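Local coordinates for ribokinase (Thermotoga maritima, PDB 1VM7), which probably phosphorylates D-ribose at O-5, using ATP and a divalent cation that is most likely magnesium, to give D-ribose 5-phosphate, at residues N56-V61 against L91-Y96; F71-G76 against E86-L91; D185-N190 against E195-D200; L206-A211 against V223-G228. All blocks are in the same frame, centred on the assembly; numbering follows the deposited sequence.

Contact 1: N56-V61 against L91-Y96; sequences NQAVTV and LGITGY
Val59 fits its forked end over one methyl of Leu91: CG1 of Val59 lies 3.6 Å from CD1 of Leu91, and Val59 CG2 comes within 4.1 Å of the same atom. The fork is set by its first torsion, with CG1 anti to the backbone N (chi1 171°) and CG2 beside that N. From there CG2 also reaches the end of Ile93, whose CD1 is 4.0 Å away, the two side chains crossing at about a right angle. Ile93 CD1 does more than meet a methyl. It rests on the helix backbone itself, 3.9 Å from Val59 CA and 4.0 Å from Ala58 O. The beta branch of Ile93 makes a looser approach to Ala58, whose CB points toward the other segment.

The contact belongs to the alpha/beta core of the pfkB carbohydrate kinase fold. Helix 53-65 lies over strand 93-98, one of the two outermost strands of the large sheet within this chain, and over the turn before it. That turn ends helix 79-90 in a Schellman motif, where Gly92 takes a positive phi (73°); the residues on either side of it, Leu91 and Ile93, both touch helix 53-65. Phe71, on the neighbouring strand, continues the packing against Ala58 and Ile93.

Away from the strand, the helix backbone is tied by Asn56 O, which takes Thr60 N at 3.0 Å and Thr60 OG1 at 2.7 Å from opposite faces of its carbonyl plane. Asn56, a predicted substrate-binding residue, donates its ND2 to a hydrogen bond with OD2 of Asp258, the predicted proton acceptor.

Contact 2: F71-G76 against E86-L91; sequences FVTCIG and ENYEKL
Phe71 and Tyr88 join the first strand and the helix of a beta-alpha-beta unit made of strand 69-75, helix 79-90 and strand 93-98. The pairing is aromatic in kind, an offset edge-to-face stack: the edge of Phe71 is directed at the face of Tyr88, with ring centroids 5.5 Å apart and planes at 71°. The offset carries the Phe71 edge toward the hydroxyl end of the tyrosine, since Phe71 CE2 lies 3.7 Å from Tyr88 CZ and 3.6 Å from Tyr88 OH. With CG anti to the backbone N (chi1 176°), the Phe71 ring swings out from the strand toward the helix. Tyr88 instead has CG beside its backbone N (chi1 -60°) and extends across to meet that ring.

Apolar packing is added by Thr73, two residues along the strand from Phe71, whose CG2 comes to 4.2 Å from Tyr88 CE2. Thr73 also covers Phe71 on the same strand, its CB lying 3.4 Å above that ring's plane near the rim. Ala55, a predicted substrate-binding residue of helix 53-65, touches both aromatic side chains.

The polar ends share Ser23: Tyr88 OH and Thr73 OG1 each hydrogen-bond its OG, and Thr73 OG1 also bonds Gly21 O. A leucine in place of Tyr88 would probably forfeit the ring pairing with Phe71 and leave Ser23 OG without its phenol partner. At the end of the helix Leu91 N makes two weak bonds, to Tyr88 O at 3.1 Å and to Asn87 O at 3.3 Å.

Contact 3: D185-N190 against E195-D200; sequences DYLTPN and EALSKD
Leu197 has the largest share of this contact, 44 of 95 Å², and reaches Pro189 and Leu187 through one atom, CD1. This methyl meets Pro189 CB at 4.1 Å and Leu187 CD2 at 4.4 Å. Measured at Leu197 CD1, the directions to these two carbons are about 76° apart, so the methyl meets two separate parts of the other segment. The backbones stay well apart, Pro189 CA and Leu197 CA being 8.6 Å from each other, and the leucine spans the interval. Its CG stands beside the backbone N, anti to the carbonyl carbon (chi1 -69°), and from there the branch extends off the helix.

Leu187 and Pro189 are two residues apart in the chain, and both direct their CB atoms toward helix 191-202. Leu187 places CG anti to its own backbone N (chi1 -176°) and offers its CD2 branch. Pro189 presents the CB corner of its ring, a rigid partner with no freely turning side chain. The fit is purely apolar and rather loose.

Just after Pro189 the chain turns into the helix. Asn190 is its N-cap, with OD1 accepting from Glu193 N; the same residue is a predicted ATP-binding one.

In the pfkB kinase fold this is the exit from a sheet strand into the helix that follows. Strand 186-187 runs parallel between strands 165-168 and 222-226, Pro170 touches both Pro189 and Leu197, and Phe215 of helix 208-217 packs on both Leu187 and Leu197.

Contact 4: L206-A211 against V223-G228; sequences LTVEKA and VIVKLG
Val208 and Val225 bring the first turn of helix 208-217 and strand 222-226 together with their CA atoms 7.7 Å apart, the closest CA pairing of the two segments. The helix is the second of two in the crossover that connects the adjacent parallel strands 186-187 and 222-226 in the alpha/beta core of the pfkB kinase fold.

One methyl of Val208 makes the packing. CG1 of Val208 faces the whole fork of Val225, 3.7 Å from its CG1 and 3.8 Å from its CG2, with CB of Val225 only slightly farther at 4.0 Å. Rotation about chi1 (161°) puts this CG1 anti to the backbone N of Val208 and sends it toward the strand. The same methyl touches Leu227 more loosely, its CD2 lying 4.4 Å away. Ile194 of helix 191-202 and Leu233 of strand 232-236 also pack on Val208.

Lys226, between Val225 and Leu227, faces elsewhere: its NZ forms a salt bridge with Asp169 OD1. Lys226, Leu227 and Gly228 are predicted to bind ATP, so the touch between Val208 and Leu227 involves a residue of that predicted site.

The helix start that presents Val208 is fixed by its N-cap, Thr207, whose carbonyl O takes Ala211 N at 3.2 Å while its OG1 accepts a nearly straight bond from Lys210 N, 2.9 Å long and 162° at the hydrogen.

How the contacts relate
The four contacts form two pairs on opposite sides of the chain's centre, all reaching the same large sheet. Contacts 1 and 2, with centres about 7 Å apart, share Leu91 and are joined by backbone: Ile93 N lies 2.8 Å from Tyr88 O, a probable hydrogen bond. Contacts 3 and 4 have centres about 8 Å apart and meet through adjacent strands, with Leu187 O 2.8 Å from Ile224 N, also a probable hydrogen bond. Centres of different pairs are about 25 to 32 Å apart. Contact 1 holds a predicted substrate-binding residue, and its Val59 side chain is about 8 Å from that of Asp258, the predicted proton acceptor; contacts 3 and 4 contain predicted ATP-binding positions.

Contact 1: N56-V61 against L91-Y96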
loop_
_atom_site.group_PDB
_atom_site.type_symbol
_atom_site.label_atom_id
_atom_site.label_comp_id
_atom_site.label_asym_id
_atom_site.label_seq_id
_atom_site.Cartn_x
_atom_site.Cartn_y
_atom_site.Cartn_z
ATOM N N ASN A 56 2.075 3.594 19.153
ATOM C CA ASN A 56 1.273 2.706 19.947
ATOM C C ASN A 56 1.533 2.953 21.419
ATOM O O ASN A 56 0.601 2.958 22.234
ATOM C CB ASN A 56 1.520 1.232 19.609
ATOM C CG ASN A 56 1.071 0.866 18.242
ATOM O OD1 ASN A 56 0.367 1.637 17.561
ATOM N ND2 ASN A 56 1.487 -0.323 17.799
ATOM N N GLN A 57 2.784 3.207 21.757
ATOM C CA GLN A 57 3.138 3.497 23.140
ATOM C C GLN A 57 2.696 4.881 23.588
ATOM O O GLN A 57 2.207 5.054 24.697
ATOM C CB GLN A 57 4.631 3.266 23.334
ATOM C CG GLN A 57 4.959 1.804 23.210
ATOM C CD GLN A 57 6.418 1.495 23.254
ATOM O OE1 GLN A 57 7.226 2.318 23.666
ATOM N NE2 GLN A 57 6.773 0.299 22.825
ATOM N N ALA A 58 2.874 5.881 22.742
ATOM C CA ALA A 58 2.392 7.231 23.052
ATOM C C ALA A 58 0.875 7.246 23.250
ATOM O O ALA A 58 0.353 7.860 24.190
ATOM C CB ALA A 58 2.757 8.156 21.975
ATOM N N VAL A 59 0.163 6.597 22.348
ATOM C CA VAL A 59 -1.308 6.516 22.434
ATOM C C VAL A 59 -1.728 5.777 23.711
ATOM O O VAL A 59 -2.748 6.110 24.331
ATOM C CB VAL A 59 -1.908 5.827 21.181
ATOM C CG1 VAL A 59 -3.417 5.534 21.356
ATOM C CG2 VAL A 59 -1.699 6.665 19.964
ATOM N N THR A 60 -0.934 4.773 24.099
ATOM C CA THR A 60 -1.163 4.089 25.351
ATOM C C THR A 60 -0.973 5.064 26.521
ATOM O O THR A 60 -1.827 5.152 27.395
ATOM C CB THR A 60 -0.278 2.798 25.482
ATOM O OG1 THR A 60 -0.570 1.899 24.395
ATOM C CG2 THR A 60 -0.546 2.109 26.750
ATOM N N VAL A 61 0.135 5.792 26.515
ATOM C CA VAL A 61 0.431 6.730 27.570
ATOM C C VAL A 61 -0.703 7.743 27.718
ATOM O O VAL A 61 -1.223 7.912 28.828
ATOM C CB VAL A 61 1.794 7.399 27.321
ATOM C CG1 VAL A 61 1.957 8.619 28.213
ATOM C CG2 VAL A 61 2.951 6.355 27.541
ATOM N N LEU A 91 -5.924 13.083 21.386
ATOM C CA LEU A 91 -5.418 12.450 22.609
ATOM C C LEU A 91 -4.425 13.303 23.418
ATOM O O LEU A 91 -3.850 12.807 24.404
ATOM C CB LEU A 91 -4.721 11.115 22.289
ATOM C CG LEU A 91 -5.650 10.003 21.839
ATOM C CD1 LEU A 91 -4.878 8.864 21.201
ATOM C CD2 LEU A 91 -6.472 9.515 23.008
ATOM N N GLY A 92 -4.193 14.546 22.998
ATOM C CA GLY A 92 -3.266 15.423 23.693
ATOM C C GLY A 92 -1.829 15.028 23.471
ATOM O O GLY A 92 -0.995 15.220 24.353
ATOM N N ILE A 93 -1.549 14.432 22.301
ATOM C CA ILE A 93 -0.211 13.993 21.920
ATOM C C ILE A 93 0.423 15.072 21.013
ATOM O O ILE A 93 -0.142 15.421 19.949
ATOM C CB ILE A 93 -0.227 12.616 21.244
ATOM C CG1 ILE A 93 -0.761 11.547 22.196
ATOM C CG2 ILE A 93 1.177 12.184 20.750
ATOM C CD1 ILE A 93 -1.297 10.292 21.481
ATOM N N THR A 94 1.550 15.624 21.503
ATOM C CA THR A 94 2.271 16.718 20.879
ATOM C C THR A 94 3.719 16.320 20.616
ATOM O O THR A 94 4.233 15.414 21.267
ATOM C CB THR A 94 2.271 17.955 21.777
ATOM O OG1 THR A 94 2.863 17.663 23.061
ATOM C CG2 THR A 94 0.833 18.434 21.974
ATOM N N GLY A 95 4.375 17.011 19.682
ATOM C CA GLY A 95 5.822 16.835 19.446
ATOM C C GLY A 95 6.192 16.247 18.096
ATOM O O GLY A 95 7.368 16.123 17.775
ATOM N N TYR A 96 5.187 15.893 17.296
ATOM C CA TYR A 96 5.448 15.366 15.966
ATOM C C TYR A 96 6.112 16.424 15.091
ATOM O O TYR A 96 5.855 17.599 15.251
ATOM C CB TYR A 96 4.168 14.901 15.281
ATOM C CG TYR A 96 3.087 15.954 15.214
ATOM C CD1 TYR A 96 3.051 16.909 14.197
ATOM C CD2 TYR A 96 2.078 15.966 16.175
ATOM C CE1 TYR A 96 2.021 17.865 14.159
ATOM C CE2 TYR A 96 1.085 16.888 16.156
ATOM C CZ TYR A 96 1.050 17.828 15.172
ATOM O OH TYR A 96 0.010 18.696 15.243
#

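Contact 2: F71-G76 against E86-L91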
loop_
_atom_site.group_PDB
_atom_site.type_symbol
_atom_site.label_atom_id
_atom_site.label_comp_id
_atom_site.label_asym_id
_atom_site.label_seq_id
_atom_site.Cartn_x
_atom_site.Cartn_y
_atom_site.Cartn_z
ATOM N N PHE A 71 5.480 13.149 22.252
ATOM C CA PHE A 71 5.819 12.096 21.340
ATOM C C PHE A 71 6.566 12.730 20.207
ATOM O O PHE A 71 5.955 13.394 19.357
ATOM C CB PHE A 71 4.553 11.404 20.845
ATOM C CG PHE A 71 4.782 10.340 19.797
ATOM C CD1 PHE A 71 5.960 9.557 19.780
ATOM C CD2 PHE A 71 3.781 10.063 18.865
ATOM C CE1 PHE A 71 6.157 8.580 18.848
ATOM C CE2 PHE A 71 3.967 9.047 17.902
ATOM C CZ PHE A 71 5.173 8.310 17.908
ATOM N N VAL A 72 7.898 12.606 20.247
ATOM C CA VAL A 72 8.733 13.098 19.159
ATOM C C VAL A 72 8.741 12.016 18.108
ATOM O O VAL A 72 9.111 10.850 18.362
ATOM C CB VAL A 72 10.159 13.507 19.607
ATOM C CG1 VAL A 72 10.954 14.074 18.424
ATOM C CG2 VAL A 72 10.037 14.569 20.678
ATOM N N THR A 73 8.270 12.405 16.926
ATOM C CA THR A 73 8.101 11.445 15.830
ATOM C C THR A 73 8.140 12.218 14.518
ATOM O O THR A 73 7.798 13.384 14.472
ATOM C CB THR A 73 6.790 10.601 15.924
ATOM O OG1 THR A 73 6.761 9.621 14.881
ATOM C CG2 THR A 73 5.556 11.464 15.768
ATOM N N CYS A 74 8.597 11.561 13.463
ATOM C CA CYS A 74 8.605 12.164 12.158
ATOM C C CYS A 74 7.507 11.584 11.300
ATOM O O CYS A 74 7.419 10.371 11.124
ATOM C CB CYS A 74 9.949 11.962 11.469
ATOM S SG CYS A 74 11.132 13.230 11.935
ATOM N N ILE A 75 6.684 12.467 10.741
ATOM C CA ILE A 75 5.648 12.057 9.818
ATOM C C ILE A 75 5.762 12.933 8.596
ATOM O O ILE A 75 6.556 13.834 8.578
ATOM C CB ILE A 75 4.244 12.138 10.444
ATOM C CG1 ILE A 75 3.919 13.581 10.893
ATOM C CG2 ILE A 75 4.164 11.167 11.631
ATOM C CD1 ILE A 75 2.719 13.695 11.692
ATOM N N GLY A 76 4.983 12.638 7.569
ATOM C CA GLY A 76 5.100 13.324 6.294
ATOM C C GLY A 76 4.206 14.546 6.227
ATOM O O GLY A 76 3.787 15.103 7.249
ATOM N N GLU A 86 -4.597 14.224 13.514
ATOM C CA GLU A 86 -5.926 14.226 14.126
ATOM C C GLU A 86 -5.969 13.295 15.301
ATOM O O GLU A 86 -6.532 13.641 16.340
ATOM C CB GLU A 86 -7.068 13.800 13.194
ATOM C CG GLU A 86 -6.917 14.192 11.782
ATOM C CD GLU A 86 -8.205 13.962 10.958
ATOM O OE1 GLU A 86 -9.211 13.416 11.551
ATOM O OE2 GLU A 86 -8.172 14.337 9.745
ATOM N N ASN A 87 -5.442 12.091 15.129
ATOM C CA ASN A 87 -5.441 11.100 16.212
ATOM C C ASN A 87 -4.652 11.669 17.379
ATOM O O ASN A 87 -5.109 11.643 18.507
ATOM C CB ASN A 87 -4.788 9.784 15.786
ATOM C CG ASN A 87 -5.547 9.059 14.682
ATOM O OD1 ASN A 87 -6.691 9.404 14.365
ATOM N ND2 ASN A 87 -4.900 8.037 14.074
ATOM N N TYR A 88 -3.458 12.189 17.085
ATOM C CA TYR A 88 -2.558 12.679 18.126
ATOM C C TYR A 88 -3.160 13.864 18.891
ATOM O O TYR A 88 -3.142 13.851 20.130
ATOM C CB TYR A 88 -1.146 12.979 17.581
ATOM C CG TYR A 88 -0.400 11.799 16.962
ATOM C CD1 TYR A 88 -0.832 10.481 17.130
ATOM C CD2 TYR A 88 0.771 12.007 16.202
ATOM C CE1 TYR A 88 -0.146 9.436 16.562
ATOM C CE2 TYR A 88 1.439 10.961 15.600
ATOM C CZ TYR A 88 0.997 9.677 15.785
ATOM O OH TYR A 88 1.632 8.621 15.187
ATOM N N GLU A 89 -3.733 14.816 18.149
ATOM C CA GLU A 89 -4.345 16.024 18.678
ATOM C C GLU A 89 -5.466 15.689 19.645
ATOM O O GLU A 89 -5.506 16.242 20.747
ATOM C CB GLU A 89 -4.956 16.874 17.550
ATOM C CG GLU A 89 -4.005 17.653 16.681
ATOM C CD GLU A 89 -4.687 18.375 15.478
ATOM O OE1 GLU A 89 -5.932 18.170 15.225
ATOM O OE2 GLU A 89 -3.947 19.169 14.791
ATOM N N LYS A 90 -6.390 14.825 19.205
ATOM C CA LYS A 90 -7.511 14.402 20.029
ATOM C C LYS A 90 -7.061 13.784 21.368
ATOM O O LYS A 90 -7.753 13.944 22.363
ATOM C CB LYS A 90 -8.375 13.409 19.270
ATOM C CG LYS A 90 -9.220 14.032 18.211
ATOM C CD LYS A 90 -9.697 12.984 17.161
ATOM C CE LYS A 90 -10.362 11.770 17.813
ATOM N NZ LYS A 90 -11.257 12.154 18.958
ATOM N N LEU A 91 -5.924 13.083 21.386
ATOM C CA LEU A 91 -5.418 12.450 22.609
ATOM C C LEU A 91 -4.425 13.303 23.418
ATOM O O LEU A 91 -3.850 12.807 24.404
ATOM C CB LEU A 91 -4.721 11.115 22.289
ATOM C CG LEU A 91 -5.650 10.003 21.839
ATOM C CD1 LEU A 91 -4.878 8.864 21.201
ATOM C CD2 LEU A 91 -6.472 9.515 23.008
#

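Contact 3: D185-N190 against E195-D200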
loop_
_atom_site.group_PDB
_atom_site.type_symbol
_atom_site.label_atom_id
_atom_site.label_comp_id
_atom_site.label_asym_id
_atom_site.label_seq_id
_atom_site.Cartn_x
_atom_site.Cartn_y
_atom_site.Cartn_z
ATOM N N ASP A 185 17.582 2.435 32.008
ATOM C CA ASP A 185 16.961 2.106 33.288
ATOM C C ASP A 185 16.092 0.850 33.141
ATOM O O ASP A 185 16.027 0.020 34.031
ATOM C CB ASP A 185 16.177 3.323 33.810
ATOM C CG ASP A 185 17.108 4.479 34.179
ATOM O OD1 ASP A 185 17.764 4.386 35.227
ATOM O OD2 ASP A 185 17.231 5.448 33.409
ATOM N N TYR A 186 15.446 0.715 31.992
ATOM C CA TYR A 186 14.647 -0.467 31.668
ATOM C C TYR A 186 14.933 -0.932 30.251
ATOM O O TYR A 186 14.920 -0.129 29.296
ATOM C CB TYR A 186 13.133 -0.195 31.823
ATOM C CG TYR A 186 12.719 0.030 33.247
ATOM C CD1 TYR A 186 12.749 1.298 33.802
ATOM C CD2 TYR A 186 12.336 -1.030 34.057
ATOM C CE1 TYR A 186 12.396 1.514 35.103
ATOM C CE2 TYR A 186 11.998 -0.823 35.379
ATOM C CZ TYR A 186 12.017 0.459 35.895
ATOM O OH TYR A 186 11.682 0.695 37.217
ATOM N N LEU A 187 15.213 -2.230 30.122
ATOM C CA LEU A 187 15.261 -2.895 28.827
ATOM C C LEU A 187 14.102 -3.880 28.802
ATOM O O LEU A 187 13.950 -4.680 29.718
ATOM C CB LEU A 187 16.591 -3.643 28.656
ATOM C CG LEU A 187 16.838 -4.311 27.297
ATOM C CD1 LEU A 187 17.121 -3.272 26.261
ATOM C CD2 LEU A 187 17.971 -5.315 27.366
ATOM N N THR A 188 13.285 -3.834 27.760
ATOM C CA THR A 188 12.005 -4.571 27.774
ATOM C C THR A 188 11.869 -5.499 26.568
ATOM O O THR A 188 11.001 -5.312 25.745
ATOM C CB THR A 188 10.796 -3.595 27.809
ATOM O OG1 THR A 188 10.718 -2.864 26.577
ATOM C CG2 THR A 188 10.922 -2.600 28.971
ATOM N N PRO A 189 12.751 -6.494 26.441
ATOM C CA PRO A 189 12.645 -7.373 25.290
ATOM C C PRO A 189 11.525 -8.378 25.477
ATOM O O PRO A 189 11.224 -8.729 26.597
ATOM C CB PRO A 189 13.996 -8.110 25.301
ATOM C CG PRO A 189 14.297 -8.207 26.757
ATOM C CD PRO A 189 13.838 -6.912 27.346
ATOM N N ASN A 190 10.910 -8.818 24.389
ATOM C CA ASN A 190 10.081 -10.015 24.431
ATOM C C ASN A 190 10.998 -11.225 24.293
ATOM O O ASN A 190 12.220 -11.083 24.250
ATOM C CB ASN A 190 8.993 -9.990 23.345
ATOM C CG ASN A 190 9.542 -10.092 21.920
ATOM O OD1 ASN A 190 10.606 -10.669 21.673
ATOM N ND2 ASN A 190 8.794 -9.521 20.963
ATOM N N GLU A 195 16.445 -13.456 23.036
ATOM C CA GLU A 195 17.203 -14.505 22.390
ATOM C C GLU A 195 18.186 -13.927 21.386
ATOM O O GLU A 195 19.403 -14.222 21.435
ATOM C CB GLU A 195 16.278 -15.484 21.667
ATOM C CG GLU A 195 15.714 -16.570 22.563
ATOM C CD GLU A 195 14.792 -17.558 21.831
ATOM O OE1 GLU A 195 15.327 -18.503 21.176
ATOM O OE2 GLU A 195 13.545 -17.399 21.944
ATOM N N ALA A 196 17.649 -13.151 20.449
ATOM C CA ALA A 196 18.458 -12.532 19.423
ATOM C C ALA A 196 19.552 -11.663 20.070
ATOM O O ALA A 196 20.739 -11.772 19.745
ATOM C CB ALA A 196 17.621 -11.716 18.516
ATOM N N LEU A 197 19.138 -10.820 21.001
ATOM C CA LEU A 197 20.061 -9.941 21.720
ATOM C C LEU A 197 21.161 -10.725 22.428
ATOM O O LEU A 197 22.336 -10.319 22.401
ATOM C CB LEU A 197 19.338 -9.106 22.772
ATOM C CG LEU A 197 18.381 -8.018 22.278
ATOM C CD1 LEU A 197 17.636 -7.391 23.453
ATOM C CD2 LEU A 197 19.145 -6.953 21.500
ATOM N N SER A 198 20.796 -11.837 23.069
ATOM C CA SER A 198 21.795 -12.613 23.816
ATOM C C SER A 198 22.836 -13.247 22.881
ATOM O O SER A 198 24.043 -13.208 23.144
ATOM C CB SER A 198 21.144 -13.697 24.681
ATOM O OG SER A 198 22.112 -14.391 25.441
ATOM N N LYS A 199 22.340 -13.837 21.802
ATOM C CA LYS A 199 23.181 -14.397 20.754
ATOM C C LYS A 199 24.136 -13.299 20.238
ATOM O O LYS A 199 25.362 -13.477 20.231
ATOM C CB LYS A 199 22.286 -15.000 19.656
ATOM C CG LYS A 199 22.967 -15.565 18.466
ATOM N N ASP A 200 23.580 -12.145 19.889
ATOM C CA ASP A 200 24.379 -11.079 19.296
ATOM C C ASP A 200 25.439 -10.545 20.248
ATOM O O ASP A 200 26.613 -10.417 19.877
ATOM C CB ASP A 200 23.514 -9.923 18.810
ATOM C CG ASP A 200 22.706 -10.294 17.591
ATOM O OD1 ASP A 200 23.037 -11.334 16.964
ATOM O OD2 ASP A 200 21.746 -9.555 17.267
#

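Contact 4: L206-A211 against V223-G228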
loop_
_atom_site.group_PDB
_atom_site.type_symbol
_atom_site.label_atom_id
_atom_site.label_comp_id
_atom_site.label_asym_id
_atom_site.label_seq_id
_atom_site.Cartn_x
_atom_site.Cartn_y
_atom_site.Cartn_z
ATOM N N LEU A 206 21.455 -18.984 26.604
ATOM C CA LEU A 206 21.178 -20.067 27.529
ATOM C C LEU A 206 19.716 -20.006 27.942
ATOM O O LEU A 206 18.905 -20.838 27.532
ATOM C CB LEU A 206 22.072 -19.962 28.771
ATOM C CG LEU A 206 23.582 -20.093 28.570
ATOM C CD1 LEU A 206 24.298 -19.931 29.918
ATOM C CD2 LEU A 206 23.959 -21.424 27.895
ATOM N N THR A 207 19.391 -18.986 28.727
ATOM C CA THR A 207 18.070 -18.806 29.278
ATOM C C THR A 207 17.771 -17.347 29.283
ATOM O O THR A 207 18.660 -16.503 29.100
ATOM C CB THR A 207 17.992 -19.288 30.750
ATOM O OG1 THR A 207 18.635 -18.337 31.608
ATOM C CG2 THR A 207 18.642 -20.632 30.920
ATOM N N VAL A 208 16.503 -17.053 29.512
ATOM C CA VAL A 208 16.030 -15.713 29.588
ATOM C C VAL A 208 16.597 -15.000 30.826
ATOM O O VAL A 208 17.009 -13.842 30.741
ATOM C CB VAL A 208 14.519 -15.743 29.566
ATOM C CG1 VAL A 208 13.960 -14.464 30.103
ATOM C CG2 VAL A 208 14.040 -16.015 28.139
ATOM N N GLU A 209 16.617 -15.692 31.955
ATOM C CA GLU A 209 17.129 -15.134 33.200
ATOM C C GLU A 209 18.620 -14.807 33.102
ATOM O O GLU A 209 19.066 -13.765 33.589
ATOM C CB GLU A 209 16.908 -16.119 34.356
ATOM C CG GLU A 209 15.424 -16.492 34.594
ATOM C CD GLU A 209 15.026 -17.788 33.903
ATOM O OE1 GLU A 209 15.004 -17.821 32.650
ATOM O OE2 GLU A 209 14.776 -18.785 34.626
ATOM N N LYS A 210 19.386 -15.705 32.476
ATOM C CA LYS A 210 20.832 -15.515 32.339
ATOM C C LYS A 210 21.176 -14.358 31.430
ATOM O O LYS A 210 22.162 -13.674 31.672
ATOM C CB LYS A 210 21.514 -16.789 31.833
ATOM C CG LYS A 210 23.027 -16.769 31.884
ATOM C CD LYS A 210 23.558 -17.180 33.273
ATOM C CE LYS A 210 23.640 -15.964 34.203
ATOM N NZ LYS A 210 24.302 -16.431 35.432
ATOM N N ALA A 211 20.380 -14.166 30.377
ATOM C CA ALA A 211 20.582 -13.070 29.432
ATOM C C ALA A 211 20.284 -11.729 30.114
ATOM O O ALA A 211 21.039 -10.744 29.978
ATOM C CB ALA A 211 19.668 -13.226 28.226
ATOM N N VAL A 223 15.904 -5.315 33.713
ATOM C CA VAL A 223 15.372 -5.982 32.517
ATOM C C VAL A 223 13.955 -6.486 32.777
ATOM O O VAL A 223 13.705 -7.189 33.740
ATOM C CB VAL A 223 16.240 -7.184 32.050
ATOM C CG1 VAL A 223 15.698 -7.713 30.695
ATOM C CG2 VAL A 223 17.702 -6.776 31.931
ATOM N N ILE A 224 13.034 -6.130 31.892
ATOM C CA ILE A 224 11.679 -6.667 31.946
ATOM C C ILE A 224 11.497 -7.524 30.717
ATOM O O ILE A 224 11.455 -7.020 29.601
ATOM C CB ILE A 224 10.614 -5.562 31.947
ATOM C CG1 ILE A 224 10.796 -4.648 33.161
ATOM C CG2 ILE A 224 9.207 -6.167 31.961
ATOM C CD1 ILE A 224 9.915 -3.416 33.098
ATOM N N VAL A 225 11.392 -8.827 30.912
ATOM C CA VAL A 225 11.197 -9.708 29.775
ATOM C C VAL A 225 9.713 -10.022 29.629
ATOM O O VAL A 225 9.131 -10.640 30.493
ATOM C CB VAL A 225 12.001 -11.008 29.885
ATOM C CG1 VAL A 225 11.986 -11.748 28.548
ATOM C CG2 VAL A 225 13.457 -10.715 30.327
ATOM N N LYS A 226 9.117 -9.597 28.518
ATOM C CA LYS A 226 7.709 -9.867 28.258
ATOM C C LYS A 226 7.573 -11.274 27.722
ATOM O O LYS A 226 8.074 -11.560 26.642
ATOM C CB LYS A 226 7.153 -8.878 27.247
ATOM C CG LYS A 226 7.479 -7.403 27.559
ATOM C CD LYS A 226 6.874 -6.469 26.504
ATOM C CE LYS A 226 7.896 -5.440 25.958
ATOM N NZ LYS A 226 7.321 -4.637 24.836
ATOM N N LEU A 227 6.899 -12.156 28.459
ATOM C CA LEU A 227 6.800 -13.576 28.050
ATOM C C LEU A 227 5.443 -14.031 27.511
ATOM O O LEU A 227 5.196 -15.223 27.451
ATOM C CB LEU A 227 7.213 -14.519 29.197
ATOM C CG LEU A 227 8.500 -14.220 29.965
ATOM C CD1 LEU A 227 8.647 -15.198 31.133
ATOM C CD2 LEU A 227 9.693 -14.296 29.029
ATOM N N GLY A 228 4.572 -13.108 27.108
ATOM C CA GLY A 228 3.256 -13.496 26.563
ATOM C C GLY A 228 2.381 -14.118 27.632
ATOM O O GLY A 228 2.114 -13.474 28.652
#